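Local structure of 3-phytase (Klebsiella pneumoniae, 2WNH) at residues Ser252-Tyr257 with Val297-Asn302; Met301-Gln306 with Leu336-Gln341. The protein probably removes phosphate from phytate (inositol hexakisphosphate), starting at the 3-position, as a member of the histidine acid phosphatase family. The protein carries 3 engineered substitutions. One frame throughout, in Å; residues are numbered along the deposited sequence. Where two conformers were deposited one is given.

Contact 1 (Ser252-Tyr257 with Val297-Asn302); sequences SNDVLY and VRTLMN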
# COMPACT_ATOMS: atom_id res chain seq x y z
N SER B 252 20.81 29.30 -33.08
CA SER B 252 19.39 29.62 -33.16
C SER B 252 18.86 30.13 -31.81
O SER B 252 18.94 31.32 -31.51
CB SER B 252 18.57 28.43 -33.69
OG SER B 252 18.73 27.25 -32.90
N ASN B 253 18.34 29.22 -30.99
CA ASN B 253 17.77 29.60 -29.69
C ASN B 253 18.73 30.26 -28.72
O ASN B 253 18.30 31.02 -27.85
CB ASN B 253 17.15 28.38 -29.02
CG ASN B 253 16.24 27.63 -29.95
OD1 ASN B 253 15.40 28.22 -30.60
ND2 ASN B 253 16.41 26.32 -30.00
N ASP B 254 20.02 29.96 -28.83
CA ASP B 254 21.00 30.47 -27.88
C ASP B 254 21.71 31.74 -28.38
O ASP B 254 22.69 32.17 -27.80
CB ASP B 254 22.00 29.37 -27.51
CG ASP B 254 21.34 28.24 -26.73
OD1 ASP B 254 20.43 28.51 -25.91
OD2 ASP B 254 21.73 27.07 -26.92
N VAL B 255 21.21 32.30 -29.48
CA VAL B 255 21.66 33.62 -29.97
C VAL B 255 21.02 34.66 -29.04
O VAL B 255 19.81 34.72 -28.91
CB VAL B 255 21.21 33.84 -31.44
CG1 VAL B 255 21.49 35.29 -31.89
CG2 VAL B 255 21.93 32.85 -32.38
N LEU B 256 21.86 35.50 -28.43
CA LEU B 256 21.41 36.45 -27.40
C LEU B 256 20.22 37.29 -27.84
O LEU B 256 19.22 37.39 -27.13
CB LEU B 256 22.55 37.35 -26.95
CG LEU B 256 22.19 38.23 -25.75
CD1 LEU B 256 21.74 37.39 -24.55
CD2 LEU B 256 23.37 39.10 -25.37
N TYR B 257 20.31 37.92 -29.01
CA TYR B 257 19.19 38.71 -29.51
C TYR B 257 17.86 37.94 -29.45
O TYR B 257 16.83 38.46 -28.93
CB TYR B 257 19.43 39.24 -30.95
CG TYR B 257 18.16 39.85 -31.55
CD1 TYR B 257 17.74 41.13 -31.17
CD2 TYR B 257 17.38 39.15 -32.46
CE1 TYR B 257 16.56 41.67 -31.66
CE2 TYR B 257 16.20 39.68 -32.95
CZ TYR B 257 15.81 40.96 -32.56
OH TYR B 257 14.65 41.53 -33.02
N VAL B 297 15.79 30.76 -22.00
CA VAL B 297 15.94 31.10 -20.59
C VAL B 297 17.37 30.89 -20.06
O VAL B 297 17.93 31.79 -19.42
CB VAL B 297 14.90 30.37 -19.73
CG1 VAL B 297 15.18 30.63 -18.25
CG2 VAL B 297 13.51 30.85 -20.12
N ARG B 298 17.98 29.73 -20.32
CA ARG B 298 19.33 29.49 -19.82
C ARG B 298 20.33 30.43 -20.49
O ARG B 298 21.31 30.83 -19.87
CB ARG B 298 19.78 28.01 -19.94
CG ARG B 298 19.77 27.42 -21.35
CD ARG B 298 21.14 27.48 -22.05
NE ARG B 298 21.01 26.94 -23.41
CZ ARG B 298 21.02 25.64 -23.70
NH1 ARG B 298 21.15 24.76 -22.71
NH2 ARG B 298 20.88 25.20 -24.96
N THR B 299 20.10 30.79 -21.75
CA THR B 299 20.96 31.80 -22.39
C THR B 299 20.92 33.14 -21.66
O THR B 299 21.97 33.74 -21.37
CB THR B 299 20.69 31.90 -23.91
OG1 THR B 299 21.21 30.72 -24.52
CG2 THR B 299 21.37 33.12 -24.53
N LEU B 300 19.71 33.61 -21.34
CA LEU B 300 19.55 34.86 -20.59
C LEU B 300 20.17 34.77 -19.20
O LEU B 300 20.74 35.75 -18.68
CB LEU B 300 18.07 35.29 -20.54
CG LEU B 300 17.41 35.62 -21.88
CD1 LEU B 300 15.97 35.94 -21.64
CD2 LEU B 300 18.13 36.78 -22.55
N MET B 301 20.09 33.59 -18.60
CA MET B 301 20.75 33.32 -17.30
C MET B 301 22.26 33.25 -17.39
O MET B 301 22.93 33.28 -16.36
CB MET B 301 20.23 32.01 -16.68
CG MET B 301 18.75 32.02 -16.31
SD MET B 301 18.16 30.33 -15.99
CE MET B 301 18.41 30.22 -14.23
N ASN B 302 22.79 33.13 -18.62
CA ASN B 302 24.21 32.84 -18.83
C ASN B 302 24.65 31.55 -18.13
O ASN B 302 25.71 31.46 -17.51
CB ASN B 302 25.08 34.04 -18.41
CG ASN B 302 26.37 34.17 -19.22
OD1 ASN B 302 27.24 34.96 -18.87
ND2 ASN B 302 26.49 33.43 -20.31
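The carboxylate of D254 is gripped by two consecutive residues of a helix, R298 and T299. R298 takes it side-on with two nitrogens, one to each oxygen: NE donates to OD1 of D254 at 3.0 Å, nearly straight and within the guanidinium plane, while NH2 reaches OD2 at 2.8 Å along a more bent path, meeting that oxygen's syn lone pair. The two planes are turned 53° apart, so this salt bridge is bidentate but not coplanar. T299 adds a third bond, its OG1 giving a proton to D254 OD1 at 2.7 Å. Both donors to OD1 arrive from the same face of the carboxylate, well out of its plane, and with the NH2 bond to OD2 they probably hold its rotation. Beside the polar cluster, L256 CD1 lies 4.2 Å from L300 CD2, and T299 CG2 rests against the backbone carbonyl of D254.

In the histidine phosphatase fold of this enzyme, the contact joins the turn that leads into helix 256-274 to the last turn of helix 291-301. A type I turn from S252 to V255 carries D254, and V255 is the N-cap residue of the helix that follows. On the other side, R298 holds its CG between the backbone N and the carbonyl carbon (chi1 59°) and then bends at chi2, which carries the guanidinium round to D254. Its NH1 is held by the carbonyl of G313. N302 ends the helix in a Schellman motif, its N bonded to T299 O at 2.9 Å.

Contact 2 (Met301-Gln306 with Leu336-Gln341); sequences MNFSWQ and LRVYFQ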
# COMPACT_ATOMS: atom_id res chain seq x y z
N MET B 301 20.09 33.59 -18.60
CA MET B 301 20.75 33.32 -17.30
C MET B 301 22.26 33.25 -17.39
O MET B 301 22.93 33.28 -16.36
CB MET B 301 20.23 32.01 -16.68
CG MET B 301 18.75 32.02 -16.31
SD MET B 301 18.16 30.33 -15.99
CE MET B 301 18.41 30.22 -14.23
N ASN B 302 22.79 33.13 -18.62
CA ASN B 302 24.21 32.84 -18.83
C ASN B 302 24.65 31.55 -18.13
O ASN B 302 25.71 31.46 -17.51
CB ASN B 302 25.08 34.04 -18.41
CG ASN B 302 26.37 34.17 -19.22
OD1 ASN B 302 27.24 34.96 -18.87
ND2 ASN B 302 26.49 33.43 -20.31
N PHE B 303 23.78 30.54 -18.20
CA PHE B 303 23.98 29.28 -17.49
C PHE B 303 24.18 28.19 -18.53
O PHE B 303 23.30 27.92 -19.35
CB PHE B 303 22.75 29.00 -16.57
CG PHE B 303 22.77 27.66 -15.83
CD1 PHE B 303 23.96 27.01 -15.47
CD2 PHE B 303 21.55 27.10 -15.43
CE1 PHE B 303 23.92 25.77 -14.79
CE2 PHE B 303 21.50 25.88 -14.74
CZ PHE B 303 22.68 25.22 -14.41
N SER B 304 25.36 27.58 -18.47
CA SER B 304 25.73 26.51 -19.38
C SER B 304 25.99 25.22 -18.61
O SER B 304 26.51 25.25 -17.50
CB SER B 304 26.99 26.91 -20.16
OG SER B 304 27.35 25.91 -21.11
N TRP B 305 25.61 24.10 -19.20
CA TRP B 305 25.82 22.80 -18.57
C TRP B 305 26.31 21.75 -19.55
O TRP B 305 26.15 21.89 -20.76
CB TRP B 305 24.53 22.30 -17.89
CG TRP B 305 23.35 22.18 -18.81
CD1 TRP B 305 23.12 21.18 -19.72
CD2 TRP B 305 22.22 23.06 -18.88
NE1 TRP B 305 21.92 21.41 -20.38
CE2 TRP B 305 21.35 22.55 -19.88
CE3 TRP B 305 21.86 24.24 -18.20
CZ2 TRP B 305 20.14 23.17 -20.20
CZ3 TRP B 305 20.67 24.84 -18.51
CH2 TRP B 305 19.81 24.31 -19.51
N GLN B 306 26.93 20.70 -19.02
CA GLN B 306 27.19 19.50 -19.82
C GLN B 306 27.08 18.29 -18.91
O GLN B 306 27.88 18.14 -18.02
CB GLN B 306 28.56 19.53 -20.50
CG GLN B 306 28.73 18.37 -21.43
CD GLN B 306 29.88 18.52 -22.39
OE1 GLN B 306 30.35 19.64 -22.65
NE2 GLN B 306 30.34 17.41 -22.94
N LEU B 336 19.10 31.30 -3.08
CA LEU B 336 18.55 30.69 -4.27
C LEU B 336 19.45 29.53 -4.69
O LEU B 336 20.67 29.62 -4.58
CB LEU B 336 18.47 31.74 -5.38
CG LEU B 336 17.75 31.35 -6.67
CD1 LEU B 336 16.26 31.19 -6.40
CD2 LEU B 336 18.02 32.38 -7.77
N ARG B 337 18.83 28.43 -5.12
CA ARG B 337 19.52 27.32 -5.77
C ARG B 337 18.97 27.21 -7.18
O ARG B 337 17.75 27.33 -7.40
CB ARG B 337 19.25 26.02 -4.99
CG ARG B 337 19.87 24.80 -5.62
CD ARG B 337 19.72 23.62 -4.71
NE ARG B 337 20.32 22.44 -5.32
CZ ARG B 337 19.71 21.28 -5.43
NH1 ARG B 337 18.46 21.12 -4.99
NH2 ARG B 337 20.35 20.26 -5.99
N VAL B 338 19.86 27.01 -8.16
CA VAL B 338 19.46 27.02 -9.57
C VAL B 338 20.13 25.81 -10.21
O VAL B 338 21.35 25.63 -10.09
CB VAL B 338 19.97 28.31 -10.27
CG1 VAL B 338 19.59 28.29 -11.73
CG2 VAL B 338 19.39 29.53 -9.59
N TYR B 339 19.35 24.95 -10.87
CA TYR B 339 19.98 23.78 -11.48
C TYR B 339 19.22 23.26 -12.68
O TYR B 339 18.06 23.62 -12.89
CB TYR B 339 20.22 22.65 -10.46
CG TYR B 339 18.99 22.14 -9.76
CD1 TYR B 339 18.53 22.75 -8.59
CD2 TYR B 339 18.30 21.03 -10.24
CE1 TYR B 339 17.42 22.27 -7.94
CE2 TYR B 339 17.16 20.52 -9.57
CZ TYR B 339 16.73 21.17 -8.43
OH TYR B 339 15.64 20.73 -7.70
N PHE B 340 19.90 22.43 -13.47
CA PHE B 340 19.29 21.76 -14.59
C PHE B 340 19.41 20.27 -14.32
O PHE B 340 20.45 19.80 -13.85
CB PHE B 340 19.98 22.11 -15.91
CG PHE B 340 19.37 21.41 -17.10
CD1 PHE B 340 18.10 21.76 -17.56
CD2 PHE B 340 20.05 20.38 -17.74
CE1 PHE B 340 17.50 21.10 -18.63
CE2 PHE B 340 19.45 19.72 -18.84
CZ PHE B 340 18.19 20.08 -19.28
N GLN B 341 18.33 19.54 -14.58
CA GLN B 341 18.32 18.10 -14.33
C GLN B 341 17.73 17.33 -15.50
O GLN B 341 16.80 17.82 -16.16
CB GLN B 341 17.55 17.78 -13.03
CG GLN B 341 16.05 18.03 -13.14
CD GLN B 341 15.33 17.83 -11.81
OE1 GLN B 341 15.68 16.94 -11.04
NE2 GLN B 341 14.34 18.67 -11.53
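An offset aromatic stack, W305 on F340, dominates this buried contact, which no hydrogen bond crosses and in which the loop leaving helix 291-301 packs against strand 334-342 in the central mixed sheet of the histidine phosphatase fold. The six-membered ring of W305 and the F340 ring lie almost parallel, 8° apart, with centroids separated by 3.8 Å. CE2 of W305 and CD2 of F340 come within 3.3 Å. The overlap extends to the F340 CB, which sits over the same indole ring in a CH-pi contact, 3.8 Å from its centroid. F340 places CG anti to its backbone N (chi1 180°), which lays its ring flat against one face of the indole. The indole NE1 is satisfied by the carbonyl of N314, which probably helps to set the ring's orientation.

V338 and F340, two residues apart on the strand, both direct their side chains at the loop, whereas Y339 between them turns to the other side and bonds E324 through its hydroxyl. F303, two residues before W305 in the loop, meets W365 edge-to-face from outside the two segments. One face of the F303 ring is covered by W305 CE3, while its edge points at the strand backbone, CE2 lying 4.0 Å from F340 N.

Overall arrangement
Followed from the N terminus, the chain first passes S252-Y257 and runs through helix 256-274 and strand 284-289 into helix 291-301, whose end returns to that turn and closes the loop of contact 1. Contact 2 begins where this one finishes, sharing M301 and N302, and closes a second loop, which contains strand 320-328 and ends on its hairpin partner, strand 334-342. The two closures are therefore consecutive, overlapping slightly, and neither encloses the other. Their centres lie 13 Å apart. They also touch directly: R298 O and F303 N are probably hydrogen-bonded, and the R298 guanidinium packs on W305. Helix 291-301 and the loop that follows it thus tie the start of helix 256-274 to the central sheet.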